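PDB 6LB7: calcium uptake protein 2, mitochondrial from Homo sapiens, which probably acts as an EF-hand calcium sensor that regulates calcium entry into mitochondria through the calcium uniporter. Local coordinates for residues Lys220-Lys225 against Phe298-Asp303; Asp292-Ile297 against Glu304-Glu309. One frame throughout, in Å; residues are numbered along the deposited sequence.

Contact 1: residues Lys220-Lys225 against Phe298-Asp303; sequences KDIYWK and FDLDGD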
# COMPACT_ATOMS: atom_id res chain seq x y z
N LYS B 220 -21.58 -5.56 19.01
CA LYS B 220 -20.70 -5.97 20.09
C LYS B 220 -21.38 -6.92 21.08
O LYS B 220 -20.69 -7.71 21.73
CB LYS B 220 -20.12 -4.75 20.82
CG LYS B 220 -21.01 -4.16 21.91
CD LYS B 220 -20.26 -3.03 22.60
CE LYS B 220 -21.18 -2.14 23.39
NZ LYS B 220 -21.46 -2.73 24.71
N ASP B 221 -22.71 -6.89 21.20
CA ASP B 221 -23.34 -7.80 22.16
C ASP B 221 -23.16 -9.26 21.75
O ASP B 221 -23.06 -10.14 22.61
CB ASP B 221 -24.83 -7.50 22.31
CG ASP B 221 -25.64 -8.03 21.13
OD1 ASP B 221 -25.68 -7.32 20.11
OD2 ASP B 221 -26.19 -9.15 21.22
N ILE B 222 -23.10 -9.52 20.44
CA ILE B 222 -22.92 -10.88 19.96
C ILE B 222 -21.52 -11.38 20.27
O ILE B 222 -21.33 -12.55 20.66
CB ILE B 222 -23.23 -10.95 18.46
CG1 ILE B 222 -24.69 -10.58 18.19
CG2 ILE B 222 -22.88 -12.33 17.91
CD1 ILE B 222 -25.05 -10.52 16.71
N TYR B 223 -20.50 -10.53 20.06
CA TYR B 223 -19.13 -10.89 20.41
C TYR B 223 -19.03 -11.27 21.87
O TYR B 223 -18.46 -12.31 22.22
CB TYR B 223 -18.18 -9.72 20.12
CG TYR B 223 -18.30 -9.17 18.73
CD1 TYR B 223 -18.68 -9.98 17.66
CD2 TYR B 223 -18.05 -7.82 18.48
CE1 TYR B 223 -18.81 -9.46 16.38
CE2 TYR B 223 -18.15 -7.31 17.21
CZ TYR B 223 -18.54 -8.12 16.16
OH TYR B 223 -18.65 -7.58 14.91
N TRP B 224 -19.58 -10.42 22.75
CA TRP B 224 -19.43 -10.62 24.18
C TRP B 224 -20.25 -11.80 24.68
O TRP B 224 -19.85 -12.47 25.64
CB TRP B 224 -19.80 -9.35 24.94
CG TRP B 224 -18.66 -8.37 24.95
CD1 TRP B 224 -18.57 -7.21 24.24
CD2 TRP B 224 -17.44 -8.51 25.67
NE1 TRP B 224 -17.36 -6.60 24.49
CE2 TRP B 224 -16.65 -7.38 25.38
CE3 TRP B 224 -16.93 -9.47 26.55
CZ2 TRP B 224 -15.39 -7.18 25.94
CZ3 TRP B 224 -15.68 -9.27 27.11
CH2 TRP B 224 -14.92 -8.14 26.80
N LYS B 225 -21.40 -12.07 24.07
CA LYS B 225 -22.12 -13.28 24.42
C LYS B 225 -21.26 -14.51 24.13
O LYS B 225 -21.20 -15.44 24.95
CB LYS B 225 -23.46 -13.34 23.68
CG LYS B 225 -24.33 -14.52 24.07
CD LYS B 225 -25.70 -14.44 23.41
CE LYS B 225 -26.51 -15.73 23.66
NZ LYS B 225 -26.55 -16.12 25.11
N PHE B 298 -15.91 -15.03 16.64
CA PHE B 298 -16.35 -14.50 15.36
C PHE B 298 -16.91 -15.58 14.42
O PHE B 298 -17.13 -15.29 13.24
CB PHE B 298 -15.21 -13.74 14.68
CG PHE B 298 -14.73 -12.53 15.45
CD1 PHE B 298 -13.60 -12.61 16.26
CD2 PHE B 298 -15.40 -11.31 15.37
CE1 PHE B 298 -13.14 -11.51 16.98
CE2 PHE B 298 -14.95 -10.20 16.08
CZ PHE B 298 -13.82 -10.30 16.88
N ASP B 299 -17.15 -16.80 14.89
CA ASP B 299 -18.00 -17.71 14.12
C ASP B 299 -19.43 -17.39 14.51
O ASP B 299 -19.94 -17.86 15.53
CB ASP B 299 -17.66 -19.18 14.37
CG ASP B 299 -18.67 -20.15 13.72
OD1 ASP B 299 -19.51 -19.71 12.91
OD2 ASP B 299 -18.61 -21.36 14.01
N LEU B 300 -20.06 -16.53 13.71
CA LEU B 300 -21.35 -15.95 14.03
C LEU B 300 -22.53 -16.73 13.46
O LEU B 300 -23.67 -16.43 13.82
CB LEU B 300 -21.42 -14.50 13.52
CG LEU B 300 -20.38 -13.53 14.09
CD1 LEU B 300 -20.70 -12.10 13.68
CD2 LEU B 300 -20.24 -13.63 15.60
N ASP B 301 -22.28 -17.73 12.60
CA ASP B 301 -23.35 -18.50 11.98
C ASP B 301 -23.47 -19.91 12.53
O ASP B 301 -24.48 -20.57 12.27
CB ASP B 301 -23.14 -18.58 10.45
CG ASP B 301 -23.24 -17.23 9.79
OD1 ASP B 301 -23.92 -16.35 10.35
OD2 ASP B 301 -22.64 -17.05 8.71
N GLY B 302 -22.48 -20.39 13.28
CA GLY B 302 -22.53 -21.71 13.86
C GLY B 302 -22.05 -22.83 12.96
O GLY B 302 -22.13 -24.00 13.35
N ASP B 303 -21.54 -22.51 11.77
CA ASP B 303 -21.06 -23.53 10.84
C ASP B 303 -19.54 -23.58 10.76
O ASP B 303 -18.99 -24.07 9.77
CB ASP B 303 -21.66 -23.29 9.45
CG ASP B 303 -21.80 -24.58 8.67
OD1 ASP B 303 -21.91 -25.65 9.31
OD2 ASP B 303 -21.78 -24.52 7.42

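Contact 2: residues Asp292-Ile297 against Glu304-Glu309; sequences DTVFKI and ECLSHE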
# COMPACT_ATOMS: atom_id res chain seq x y z
N ASP B 292 -8.43 -20.69 18.33
CA ASP B 292 -9.70 -21.14 18.88
C ASP B 292 -10.52 -19.98 19.43
O ASP B 292 -11.74 -19.94 19.26
CB ASP B 292 -9.46 -22.19 19.97
CG ASP B 292 -10.76 -22.72 20.56
OD1 ASP B 292 -11.03 -22.44 21.75
OD2 ASP B 292 -11.51 -23.39 19.83
N THR B 293 -9.86 -19.04 20.11
CA THR B 293 -10.56 -17.88 20.65
C THR B 293 -11.15 -17.02 19.54
O THR B 293 -12.30 -16.57 19.63
CB THR B 293 -9.61 -17.04 21.52
OG1 THR B 293 -9.16 -17.83 22.62
CG2 THR B 293 -10.33 -15.81 22.05
N VAL B 294 -10.38 -16.77 18.48
CA VAL B 294 -10.88 -15.97 17.37
C VAL B 294 -12.13 -16.60 16.77
O VAL B 294 -13.13 -15.92 16.52
CB VAL B 294 -9.79 -15.78 16.30
CG1 VAL B 294 -10.41 -15.29 15.00
CG2 VAL B 294 -8.74 -14.80 16.80
N PHE B 295 -12.10 -17.92 16.55
CA PHE B 295 -13.25 -18.58 15.93
C PHE B 295 -14.44 -18.66 16.88
O PHE B 295 -15.58 -18.49 16.45
CB PHE B 295 -12.85 -19.97 15.42
CG PHE B 295 -12.37 -19.96 14.00
CD1 PHE B 295 -13.20 -20.35 12.96
CD2 PHE B 295 -11.09 -19.50 13.69
CE1 PHE B 295 -12.76 -20.32 11.65
CE2 PHE B 295 -10.63 -19.46 12.38
CZ PHE B 295 -11.47 -19.87 11.36
N LYS B 296 -14.22 -18.90 18.18
CA LYS B 296 -15.36 -18.89 19.09
C LYS B 296 -16.04 -17.52 19.11
O LYS B 296 -17.27 -17.44 19.22
CB LYS B 296 -14.95 -19.29 20.50
CG LYS B 296 -14.43 -20.72 20.64
CD LYS B 296 -15.54 -21.74 20.74
CE LYS B 296 -15.01 -23.09 21.21
NZ LYS B 296 -14.35 -22.98 22.55
N ILE B 297 -15.26 -16.44 19.02
CA ILE B 297 -15.87 -15.10 19.09
C ILE B 297 -16.55 -14.73 17.78
O ILE B 297 -17.63 -14.12 17.77
CB ILE B 297 -14.81 -14.05 19.47
CG1 ILE B 297 -14.19 -14.32 20.85
CG2 ILE B 297 -15.42 -12.64 19.43
CD1 ILE B 297 -12.99 -13.40 21.15
N GLU B 304 -18.86 -23.06 11.78
CA GLU B 304 -17.40 -23.09 11.85
C GLU B 304 -16.74 -22.34 10.69
O GLU B 304 -15.62 -22.67 10.29
CB GLU B 304 -16.87 -24.52 11.94
CG GLU B 304 -17.27 -25.22 13.22
CD GLU B 304 -16.82 -26.66 13.23
OE1 GLU B 304 -16.96 -27.33 12.19
OE2 GLU B 304 -16.32 -27.11 14.29
N CYS B 305 -17.44 -21.35 10.13
CA CYS B 305 -16.82 -20.39 9.22
C CYS B 305 -16.67 -19.05 9.93
O CYS B 305 -17.53 -18.65 10.73
CB CYS B 305 -17.65 -20.22 7.95
SG CYS B 305 -17.85 -21.78 7.04
N LEU B 306 -15.58 -18.35 9.66
CA LEU B 306 -15.28 -17.11 10.34
C LEU B 306 -16.01 -15.96 9.66
O LEU B 306 -15.96 -15.81 8.44
CB LEU B 306 -13.78 -16.84 10.34
CG LEU B 306 -13.32 -15.78 11.34
CD1 LEU B 306 -13.37 -16.34 12.75
CD2 LEU B 306 -11.94 -15.25 11.03
N SER B 307 -16.70 -15.14 10.46
CA SER B 307 -17.24 -13.88 9.95
C SER B 307 -16.06 -12.92 9.84
O SER B 307 -15.77 -12.13 10.74
CB SER B 307 -18.34 -13.36 10.85
OG SER B 307 -19.30 -14.37 11.09
N HIS B 308 -15.34 -13.03 8.72
CA HIS B 308 -14.02 -12.41 8.66
C HIS B 308 -14.10 -10.91 8.49
O HIS B 308 -13.19 -10.19 8.91
CB HIS B 308 -13.20 -13.04 7.53
CG HIS B 308 -13.91 -13.07 6.22
ND1 HIS B 308 -13.92 -11.99 5.36
CD2 HIS B 308 -14.62 -14.05 5.61
CE1 HIS B 308 -14.62 -12.31 4.28
NE2 HIS B 308 -15.05 -13.54 4.41
N GLU B 309 -15.19 -10.41 7.91
CA GLU B 309 -15.37 -8.97 7.81
C GLU B 309 -15.53 -8.34 9.19
O GLU B 309 -15.00 -7.26 9.45
CB GLU B 309 -16.58 -8.66 6.92
CG GLU B 309 -16.47 -9.16 5.47
CD GLU B 309 -17.20 -10.50 5.23
OE1 GLU B 309 -17.36 -11.30 6.18
OE2 GLU B 309 -17.61 -10.73 4.07

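Contact 1: residues Lys220-Lys225 against Phe298-Asp303
Phe298 meets Tyr223 of helix 220-230 with one side of its ring. Its CE2 sits over one face of the tyrosine ring, displaced toward the rim, with Tyr223 CE1 the nearest atom at 3.9 Å. The two planes are inclined at 51°, centroids 5.2 Å apart, so the rings pack obliquely. Phe311 also meets the Phe298 ring, and Val314 of helix 308-320 touches both Phe298 and Tyr223.

Asp299 turns to its own loop instead. Its OD1 accepts from Gly302 N, three residues on, at 3.1 Å, an Asx motif; the N-H comes from above the carboxylate plane. Asp301 N adds a weak bond to the same oxygen, and Gly302 suits a turn whose positive phi would bring a side chain too close to the preceding carbonyl. Asp299, Asp301 and Asp303 are spaced like the first ligands of a canonical EF-hand loop, a pattern consistent with a C-terminal EF-hand whose entering helix is 288-298.

Leu300 leaves the loop toward helix 220-230. Its CG stands anti to its own carbonyl carbon (chi1 -60°), which points the branch at that helix and lets the two methyls divide the work. CD2 meets Ile222 CG2 at 3.7 Å, the two side chains crossing aslant; CD1 lies at the edge of the tyrosine ring, 4.2 Å from Tyr223 CE1. With an alanine here instead of Tyr223, Phe298 CE2 and Leu300 CD1 would probably lose the ring they share, leaving a gap beside Val314.

Contact 2: residues Asp292-Ile297 against Glu304-Glu309
Leu306 lays a methyl flat on the phenyl ring of Phe295: CD1 stands 3.9 Å from the ring centroid and only 6° off its normal, a CH-pi contact over the middle of the face. The two side chains cross at about a right angle. CB of Leu306 then follows the same ring outward, meeting Phe295 CE1 at 3.9 Å and approaching CZ as well. With CG anti to its backbone N (chi1 -164°) the leucine heads for helix 288-298, and chi2 of 74° then lays CD1 over the ring.

That same methyl has a second neighbour, Val294, whose CG1 lies 3.9 Å away at a slant and whose carbonyl O is 3.8 Å from Leu306 CD1. At the edge of the Phe295 ring, close to its plane, sits the carbonyl O of Glu304, 3.9 Å from CE1. Phe274 and Phe311 touch Leu306 too, while Leu271 touches Phe295, so other helices share in this packing. Backbone hydrogen bonding joins Leu306 to Val269 in a preceding loop. An apolar residue packed on the entering helix and bonded through its backbone to a neighbouring loop is consistent with the eighth position of an EF-hand loop, as in paired EF-hands.

How the contacts relate
Both contacts draw on the same helix-loop-helix, with centres about 8 Å apart and segments that alternate along the chain. Contact 2 is internal to it, folding the second half of the loop back on the entering helix; contact 1 sets Phe298 and Leu300 against helix 220-230, some 70 residues earlier in the chain. Each runs from core to surface: Tyr223 and Phe298 are buried in contact 1 and Ile222 exposed, while contact 2 buries Val294 and Leu306 with Glu304 exposed. Neither has a hydrogen bond across its segments. A probable hydrogen bond from Ser307 N to Phe298 O, 2.8 Å long, ties the two together. The calcium seen in this structure lies elsewhere, at Asp109 to Glu120.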